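Local coordinates for small ribosomal subunit biogenesis GTPase RsgA (Thermotoga maritima, PDB 1U0L), which probably hydrolyses GTP slowly, with stimulation by the 30S ribosomal subunit, and assists late maturation of that subunit as a circularly permuted GTPase that binds one zinc ion, at residues E141-L146 / E282-N287; G252-F257 / C269-A274. All blocks are in the same frame, centred on the assembly; numbering follows the deposited sequence.

Interaction 1 (E141-L146 / E282-N287); sequences EIYSGL and ESRYEN
The nonpolar part of the contact is made by Ile-142 and Leu-146 against Arg-284 and Ser-283. Ile-142, in helix 130-143, points toward helix 282-296: its CG2 lies 4.1 Å from Arg-284 CG, and its outer methyl CD1 approaches Ser-283 OG. CG2, the branch anti to the backbone N, also sits over the centre of the Tyr-143 ring, covering one face of it. Leu-146 CD1 rests on one face of the Arg-284 guanidinium, displaced toward its rim, with NE 3.9 Å away.

The same arginine makes an edge contact with the tyrosine. Its chain bends at chi2 and chi3 (-69° and -72°), carrying the guanidinium to the edge of the Tyr-143 ring, where NH1 comes near the ring plane, 3.4 Å from CE2. The two planes stand 89° apart, an arrangement unlike a face-on cation-pi stack. The polar bonds of the arginine go outside the two segments: NE pairs with Glu-250, while NH1 forms a salt bridge with Asp-105, whose OD1 is also hydrogen-bonded to Tyr-143 OH. The arginine charge is thus probably offset by two carboxylates beside nonpolar groups, and Asp-105 of helix 101-113 links both sides of the joint between the GTPase domain and the zinc-binding region.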
ATOM      1  N   GLU A 141      12.720  16.492   3.918  1.00 32.73           N
ATOM      2  CA  GLU A 141      14.028  16.355   4.546  1.00 32.05           C
ATOM      3  C   GLU A 141      14.275  14.940   5.104  1.00 31.30           C
ATOM      4  O   GLU A 141      15.408  14.480   5.165  1.00 31.76           O
ATOM      5  CB  GLU A 141      14.152  17.384   5.675  1.00 30.21           C
ATOM      6  CG  GLU A 141      15.574  17.782   5.989  1.00 31.74           C
ATOM      7  CD  GLU A 141      16.342  18.129   4.736  1.00 31.48           C
ATOM      8  OE1 GLU A 141      16.032  19.160   4.083  1.00 25.98           O
ATOM      9  OE2 GLU A 141      17.250  17.334   4.407  1.00 33.32           O
ATOM     10  N   ILE A 142      13.211  14.257   5.512  1.00 38.49           N
ATOM     11  CA  ILE A 142      13.334  12.918   6.064  1.00 37.78           C
ATOM     12  C   ILE A 142      13.140  11.834   5.033  1.00 40.13           C
ATOM     13  O   ILE A 142      13.947  10.919   4.930  1.00 44.02           O
ATOM     14  CB  ILE A 142      12.279  12.629   7.161  1.00 22.41           C
ATOM     15  CG1 ILE A 142      12.504  13.530   8.375  1.00 19.22           C
ATOM     16  CG2 ILE A 142      12.328  11.139   7.574  1.00 18.06           C
ATOM     17  CD1 ILE A 142      11.621  13.179   9.531  1.00 17.93           C
ATOM     18  N   TYR A 143      12.063  11.929   4.271  1.00 25.85           N
ATOM     19  CA  TYR A 143      11.755  10.890   3.312  1.00 25.51           C
ATOM     20  C   TYR A 143      12.180  11.121   1.874  1.00 25.85           C
ATOM     21  O   TYR A 143      12.030  10.233   1.031  1.00 25.00           O
ATOM     22  CB  TYR A 143      10.261  10.597   3.372  1.00 27.65           C
ATOM     23  CG  TYR A 143       9.808  10.183   4.750  1.00 26.53           C
ATOM     24  CD1 TYR A 143       9.298  11.109   5.649  1.00 27.01           C
ATOM     25  CD2 TYR A 143       9.907   8.864   5.159  1.00 26.88           C
ATOM     26  CE1 TYR A 143       8.893  10.721   6.928  1.00 27.10           C
ATOM     27  CE2 TYR A 143       9.504   8.462   6.435  1.00 26.23           C
ATOM     28  CZ  TYR A 143       8.998   9.392   7.310  1.00 25.96           C
ATOM     29  OH  TYR A 143       8.579   8.977   8.556  1.00 24.27           O
ATOM     30  N   SER A 144      12.720  12.296   1.581  1.00 28.25           N
ATOM     31  CA  SER A 144      13.146  12.583   0.215  1.00 29.58           C
ATOM     32  C   SER A 144      14.017  11.457  -0.377  1.00 28.12           C
ATOM     33  O   SER A 144      13.731  10.927  -1.453  1.00 28.03           O
ATOM     34  CB  SER A 144      13.921  13.901   0.185  1.00 53.65           C
ATOM     35  OG  SER A 144      14.218  14.296  -1.137  1.00 60.00           O
ATOM     36  N   GLY A 145      15.067  11.078   0.344  1.00 27.29           N
ATOM     37  CA  GLY A 145      15.962  10.055  -0.157  1.00 26.32           C
ATOM     38  C   GLY A 145      15.578   8.608   0.046  1.00 27.20           C
ATOM     39  O   GLY A 145      16.359   7.718  -0.294  1.00 28.36           O
ATOM     40  N   LEU A 146      14.389   8.353   0.587  1.00 41.42           N
ATOM     41  CA  LEU A 146      13.953   6.978   0.826  1.00 37.89           C
ATOM     42  C   LEU A 146      12.747   6.592  -0.018  1.00 37.11           C
ATOM     43  O   LEU A 146      12.507   5.404  -0.255  1.00 39.41           O
ATOM     44  CB  LEU A 146      13.612   6.785   2.303  1.00 23.86           C
ATOM     45  CG  LEU A 146      14.670   7.213   3.326  1.00 25.56           C
ATOM     46  CD1 LEU A 146      14.110   7.113   4.748  1.00 25.63           C
ATOM     47  CD2 LEU A 146      15.888   6.348   3.176  1.00 22.95           C
ATOM     48  N   GLU A 282      16.761  11.184  13.053  1.00 51.36           N
ATOM     49  CA  GLU A 282      16.486  10.744  14.416  1.00 53.50           C
ATOM     50  C   GLU A 282      15.094  10.121  14.530  1.00 51.79           C
ATOM     51  O   GLU A 282      14.927   9.068  15.154  1.00 51.53           O
ATOM     52  CB  GLU A 282      16.607  11.920  15.388  1.00 97.31           C
ATOM     53  CG  GLU A 282      17.957  12.621  15.327  1.00106.04           C
ATOM     54  CD  GLU A 282      18.092  13.735  16.346  1.00110.22           C
ATOM     55  OE1 GLU A 282      19.126  14.440  16.320  1.00111.71           O
ATOM     56  OE2 GLU A 282      17.167  13.902  17.174  1.00108.78           O
ATOM     57  N   SER A 283      14.105  10.770  13.913  1.00 39.05           N
ATOM     58  CA  SER A 283      12.728  10.292  13.946  1.00 35.95           C
ATOM     59  C   SER A 283      12.663   8.847  13.514  1.00 32.83           C
ATOM     60  O   SER A 283      11.980   8.035  14.137  1.00 32.33           O
ATOM     61  CB  SER A 283      11.849  11.134  13.024  1.00 41.21           C
ATOM     62  OG  SER A 283      12.408  11.216  11.733  1.00 42.68           O
ATOM     63  N   ARG A 284      13.382   8.526  12.446  1.00 26.91           N
ATOM     64  CA  ARG A 284      13.392   7.164  11.941  1.00 26.44           C
ATOM     65  C   ARG A 284      13.843   6.212  13.037  1.00 25.98           C
ATOM     66  O   ARG A 284      13.102   5.303  13.438  1.00 25.93           O
ATOM     67  CB  ARG A 284      14.315   7.054  10.725  1.00 34.98           C
ATOM     68  CG  ARG A 284      13.795   7.804   9.499  1.00 36.19           C
ATOM     69  CD  ARG A 284      12.544   7.149   8.911  1.00 34.69           C
ATOM     70  NE  ARG A 284      12.877   5.896   8.246  1.00 35.59           N
ATOM     71  CZ  ARG A 284      12.011   5.131   7.590  1.00 36.06           C
ATOM     72  NH1 ARG A 284      10.741   5.488   7.506  1.00 39.22           N
ATOM     73  NH2 ARG A 284      12.418   4.008   7.014  1.00 38.21           N
ATOM     74  N   TYR A 285      15.057   6.427  13.531  1.00 29.07           N
ATOM     75  CA  TYR A 285      15.587   5.573  14.581  1.00 28.09           C
ATOM     76  C   TYR A 285      14.600   5.451  15.751  1.00 27.63           C
ATOM     77  O   TYR A 285      14.261   4.349  16.204  1.00 25.81           O
ATOM     78  CB  TYR A 285      16.914   6.128  15.107  1.00 30.08           C
ATOM     79  CG  TYR A 285      17.512   5.205  16.131  1.00 31.31           C
ATOM     80  CD1 TYR A 285      18.055   3.987  15.750  1.00 31.84           C
ATOM     81  CD2 TYR A 285      17.415   5.485  17.490  1.00 31.21           C
ATOM     82  CE1 TYR A 285      18.474   3.062  16.688  1.00 32.80           C
ATOM     83  CE2 TYR A 285      17.835   4.562  18.442  1.00 31.99           C
ATOM     84  CZ  TYR A 285      18.358   3.348  18.030  1.00 32.04           C
ATOM     85  OH  TYR A 285      18.725   2.392  18.953  1.00 32.97           O
ATOM     86  N   GLU A 286      14.157   6.614  16.222  1.00 28.33           N
ATOM     87  CA  GLU A 286      13.237   6.750  17.339  1.00 29.71           C
ATOM     88  C   GLU A 286      12.002   5.879  17.198  1.00 27.34           C
ATOM     89  O   GLU A 286      11.698   5.072  18.083  1.00 26.11           O
ATOM     90  CB  GLU A 286      12.833   8.219  17.462  1.00 86.25           C
ATOM     91  CG  GLU A 286      11.983   8.556  18.659  1.00 95.87           C
ATOM     92  CD  GLU A 286      11.698  10.039  18.741  1.00104.29           C
ATOM     93  OE1 GLU A 286      11.042  10.572  17.820  1.00108.74           O
ATOM     94  OE2 GLU A 286      12.137  10.673  19.721  1.00107.21           O
ATOM     95  N   ASN A 287      11.297   6.041  16.082  1.00 24.36           N
ATOM     96  CA  ASN A 287      10.085   5.279  15.835  1.00 23.68           C
ATOM     97  C   ASN A 287      10.375   3.784  15.702  1.00 24.29           C
ATOM     98  O   ASN A 287       9.580   2.946  16.176  1.00 22.02           O
ATOM     99  CB  ASN A 287       9.383   5.819  14.589  1.00 23.76           C
ATOM    100  CG  ASN A 287       8.895   7.242  14.774  1.00 23.42           C
ATOM    101  OD1 ASN A 287       8.254   7.553  15.773  1.00 24.71           O
ATOM    102  ND2 ASN A 287       9.193   8.114  13.810  1.00 22.02           N
TER

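Interaction 2 (G252-F257 / C269-A274); sequences GDKQCF and CGVKEA. With ZN (zinc ion), chain D.
Two cysteine sulfurs, Cys-256 SG and Cys-269 SG, bind the same zinc ion, at 2.3 Å and 2.4 Å respectively, so that a metal joins the two segments. Cys-261 and His-263 complete the site, in keeping with a zinc finger. The Cys-269 sulfur has a second task: its SG, anti to the backbone N (chi1 176°), turns back over the first turn of helix 270-277 as its N-cap and accepts from Lys-272 N at 3.0 Å, with a nearly straight N-H...S angle of 170°. This bond would be expected to temper the negative charge on the thiolate. Cys-256 SG lies close to the same helix start, beside the backbone N of Gly-270.

Backbone packing is close at Gly-270, where the backbone O of Gln-255 lies near Gly-270 CA in a bent C-H...O contact. Next to it, the aliphatic part of Lys-254 is draped along the helix. Its CB meets Val-271 CG2 at 3.8 Å, and the bends at chi2 and chi3 bring CD to 3.7 Å from Ala-274 CB. Its NZ makes a long salt bridge to OD2 of Asp-253, whose side chain is poorly ordered.

The loop after helix 241-244 is thereby fastened to the start of helix 270-277, which also packs against the following helix 282-296.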
ATOM      1  N   GLY A 252      20.734  -1.057   6.524  1.00 63.10           N
ATOM      2  CA  GLY A 252      21.115  -2.076   5.561  1.00 65.50           C
ATOM      3  C   GLY A 252      22.579  -1.974   5.192  1.00 68.30           C
ATOM      4  O   GLY A 252      23.375  -2.865   5.503  1.00 68.76           O
ATOM      5  N   ASP A 253      22.937  -0.883   4.524  1.00126.53           N
ATOM      6  CA  ASP A 253      24.316  -0.647   4.120  1.00129.12           C
ATOM      7  C   ASP A 253      25.157  -0.311   5.347  1.00129.13           C
ATOM      8  O   ASP A 253      26.365  -0.109   5.246  1.00130.28           O
ATOM      9  CB  ASP A 253      24.385   0.516   3.138  1.00106.01           C
ATOM     10  CG  ASP A 253      23.809   1.789   3.716  1.00108.66           C
ATOM     11  OD1 ASP A 253      22.571   1.864   3.867  1.00110.85           O
ATOM     12  OD2 ASP A 253      24.592   2.710   4.035  1.00110.46           O
ATOM     13  N   LYS A 254      24.503  -0.235   6.503  1.00 67.74           N
ATOM     14  CA  LYS A 254      25.178   0.070   7.762  1.00 66.82           C
ATOM     15  C   LYS A 254      25.715  -1.227   8.390  1.00 65.58           C
ATOM     16  O   LYS A 254      25.023  -2.251   8.408  1.00 64.76           O
ATOM     17  CB  LYS A 254      24.196   0.751   8.721  1.00 55.74           C
ATOM     18  CG  LYS A 254      24.671   2.079   9.282  1.00 56.08           C
ATOM     19  CD  LYS A 254      24.631   3.205   8.243  1.00 58.10           C
ATOM     20  CE  LYS A 254      23.202   3.537   7.816  1.00 59.67           C
ATOM     21  NZ  LYS A 254      23.109   4.698   6.879  1.00 58.82           N
ATOM     22  N   GLN A 255      26.951  -1.182   8.893  1.00 57.05           N
ATOM     23  CA  GLN A 255      27.571  -2.352   9.516  1.00 56.06           C
ATOM     24  C   GLN A 255      27.674  -2.216  11.027  1.00 53.59           C
ATOM     25  O   GLN A 255      28.163  -1.207  11.548  1.00 52.73           O
ATOM     26  CB  GLN A 255      28.966  -2.608   8.933  1.00103.04           C
ATOM     27  CG  GLN A 255      28.979  -3.448   7.661  1.00106.34           C
ATOM     28  CD  GLN A 255      28.079  -2.883   6.582  1.00108.70           C
ATOM     29  OE1 GLN A 255      28.286  -1.766   6.107  1.00109.33           O
ATOM     30  NE2 GLN A 255      27.066  -3.652   6.190  1.00107.92           N
ATOM     31  N   CYS A 256      27.208  -3.251  11.716  1.00 64.77           N
ATOM     32  CA  CYS A 256      27.220  -3.305  13.172  1.00 63.61           C
ATOM     33  C   CYS A 256      28.109  -4.457  13.644  1.00 65.41           C
ATOM     34  O   CYS A 256      28.150  -5.521  13.014  1.00 66.33           O
ATOM     35  CB  CYS A 256      25.795  -3.513  13.709  1.00 49.98           C
ATOM     36  SG  CYS A 256      24.647  -2.155  13.401  1.00 37.97           S
ATOM     37  N   PHE A 257      28.800  -4.246  14.761  1.00 55.33           N
ATOM     38  CA  PHE A 257      29.687  -5.261  15.309  1.00 54.01           C
ATOM     39  C   PHE A 257      29.079  -6.658  15.289  1.00 53.40           C
ATOM     40  O   PHE A 257      29.546  -7.526  14.560  1.00 51.53           O
ATOM     41  CB  PHE A 257      30.073  -4.919  16.744  1.00 58.25           C
ATOM     42  CG  PHE A 257      31.025  -5.904  17.356  1.00 59.75           C
ATOM     43  CD1 PHE A 257      32.388  -5.851  17.068  1.00 59.91           C
ATOM     44  CD2 PHE A 257      30.558  -6.907  18.198  1.00 59.80           C
ATOM     45  CE1 PHE A 257      33.270  -6.782  17.610  1.00 58.13           C
ATOM     46  CE2 PHE A 257      31.433  -7.841  18.745  1.00 59.82           C
ATOM     47  CZ  PHE A 257      32.791  -7.777  18.449  1.00 58.58           C
ATOM     48  N   CYS A 269      27.032  -0.161  16.991  1.00 61.00           N
ATOM     49  CA  CYS A 269      26.044  -0.237  15.936  1.00 59.08           C
ATOM     50  C   CYS A 269      26.252   0.790  14.839  1.00 57.72           C
ATOM     51  O   CYS A 269      26.238   1.986  15.106  1.00 57.44           O
ATOM     52  CB  CYS A 269      24.663  -0.049  16.547  1.00 57.62           C
ATOM     53  SG  CYS A 269      23.368   0.000  15.338  1.00 54.08           S
ATOM     54  N   GLY A 270      26.430   0.327  13.607  1.00 76.28           N
ATOM     55  CA  GLY A 270      26.613   1.259  12.512  1.00 75.03           C
ATOM     56  C   GLY A 270      25.387   2.140  12.353  1.00 72.71           C
ATOM     57  O   GLY A 270      25.472   3.306  11.931  1.00 71.89           O
ATOM     58  N   VAL A 271      24.236   1.570  12.688  1.00 39.84           N
ATOM     59  CA  VAL A 271      22.995   2.302  12.606  1.00 38.03           C
ATOM     60  C   VAL A 271      23.004   3.359  13.703  1.00 37.89           C
ATOM     61  O   VAL A 271      22.814   4.543  13.417  1.00 38.55           O
ATOM     62  CB  VAL A 271      21.783   1.378  12.786  1.00 32.30           C
ATOM     63  CG1 VAL A 271      20.540   2.222  12.978  1.00 33.36           C
ATOM     64  CG2 VAL A 271      21.620   0.492  11.561  1.00 31.04           C
ATOM     65  N   LYS A 272      23.232   2.951  14.953  1.00 40.49           N
ATOM     66  CA  LYS A 272      23.283   3.931  16.030  1.00 40.12           C
ATOM     67  C   LYS A 272      24.347   4.982  15.741  1.00 39.66           C
ATOM     68  O   LYS A 272      24.156   6.155  16.038  1.00 39.87           O
ATOM     69  CB  LYS A 272      23.542   3.259  17.378  1.00 45.42           C
ATOM     70  CG  LYS A 272      22.276   2.669  17.966  1.00 46.69           C
ATOM     71  CD  LYS A 272      22.210   2.831  19.475  1.00 46.42           C
ATOM     72  CE  LYS A 272      22.948   1.715  20.167  1.00 47.49           C
ATOM     73  NZ  LYS A 272      22.937   1.909  21.636  1.00 48.95           N
ATOM     74  N   GLU A 273      25.459   4.568  15.141  1.00 34.02           N
ATOM     75  CA  GLU A 273      26.526   5.500  14.801  1.00 36.46           C
ATOM     76  C   GLU A 273      25.997   6.524  13.801  1.00 35.70           C
ATOM     77  O   GLU A 273      26.163   7.730  13.990  1.00 33.91           O
ATOM     78  CB  GLU A 273      27.719   4.759  14.190  1.00 98.54           C
ATOM     79  CG  GLU A 273      28.811   5.683  13.671  1.00106.38           C
ATOM     80  CD  GLU A 273      29.937   4.938  12.975  1.00111.86           C
ATOM     81  OE1 GLU A 273      30.603   4.116  13.637  1.00116.32           O
ATOM     82  OE2 GLU A 273      30.158   5.170  11.765  1.00113.58           O
ATOM     83  N   ALA A 274      25.354   6.027  12.747  1.00 50.19           N
ATOM     84  CA  ALA A 274      24.783   6.855  11.685  1.00 51.55           C
ATOM     85  C   ALA A 274      23.826   7.933  12.200  1.00 52.63           C
ATOM     86  O   ALA A 274      23.777   9.045  11.664  1.00 52.33           O
ATOM     87  CB  ALA A 274      24.059   5.963  10.677  1.00 28.45           C
TER
HETATM   88 ZN    ZN D 298      23.133  -2.352  15.066  1.00 62.42          ZN

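In the fold
Interaction 1 joins the GTPase domain to the C-terminal zinc-binding region, whereas interaction 2 lies within that region, with centres 15 Å apart. Both are partly buried, but interaction 2 is farther from the centre of the chain, about 28 Å against 19 Å. They use successive helices, 270-277 and 282-296, and meet through Tyr-285, which packs on Val-271 and Lys-272. Their chemistry differs accordingly. The local contact, whose segments are separated by a short run without helix or strand, is held by metal coordination, with one of the zinc ligands also capping the helix. The long-range one depends on nonpolar packing around an arginine whose charge is met by carboxylates from outside both segments.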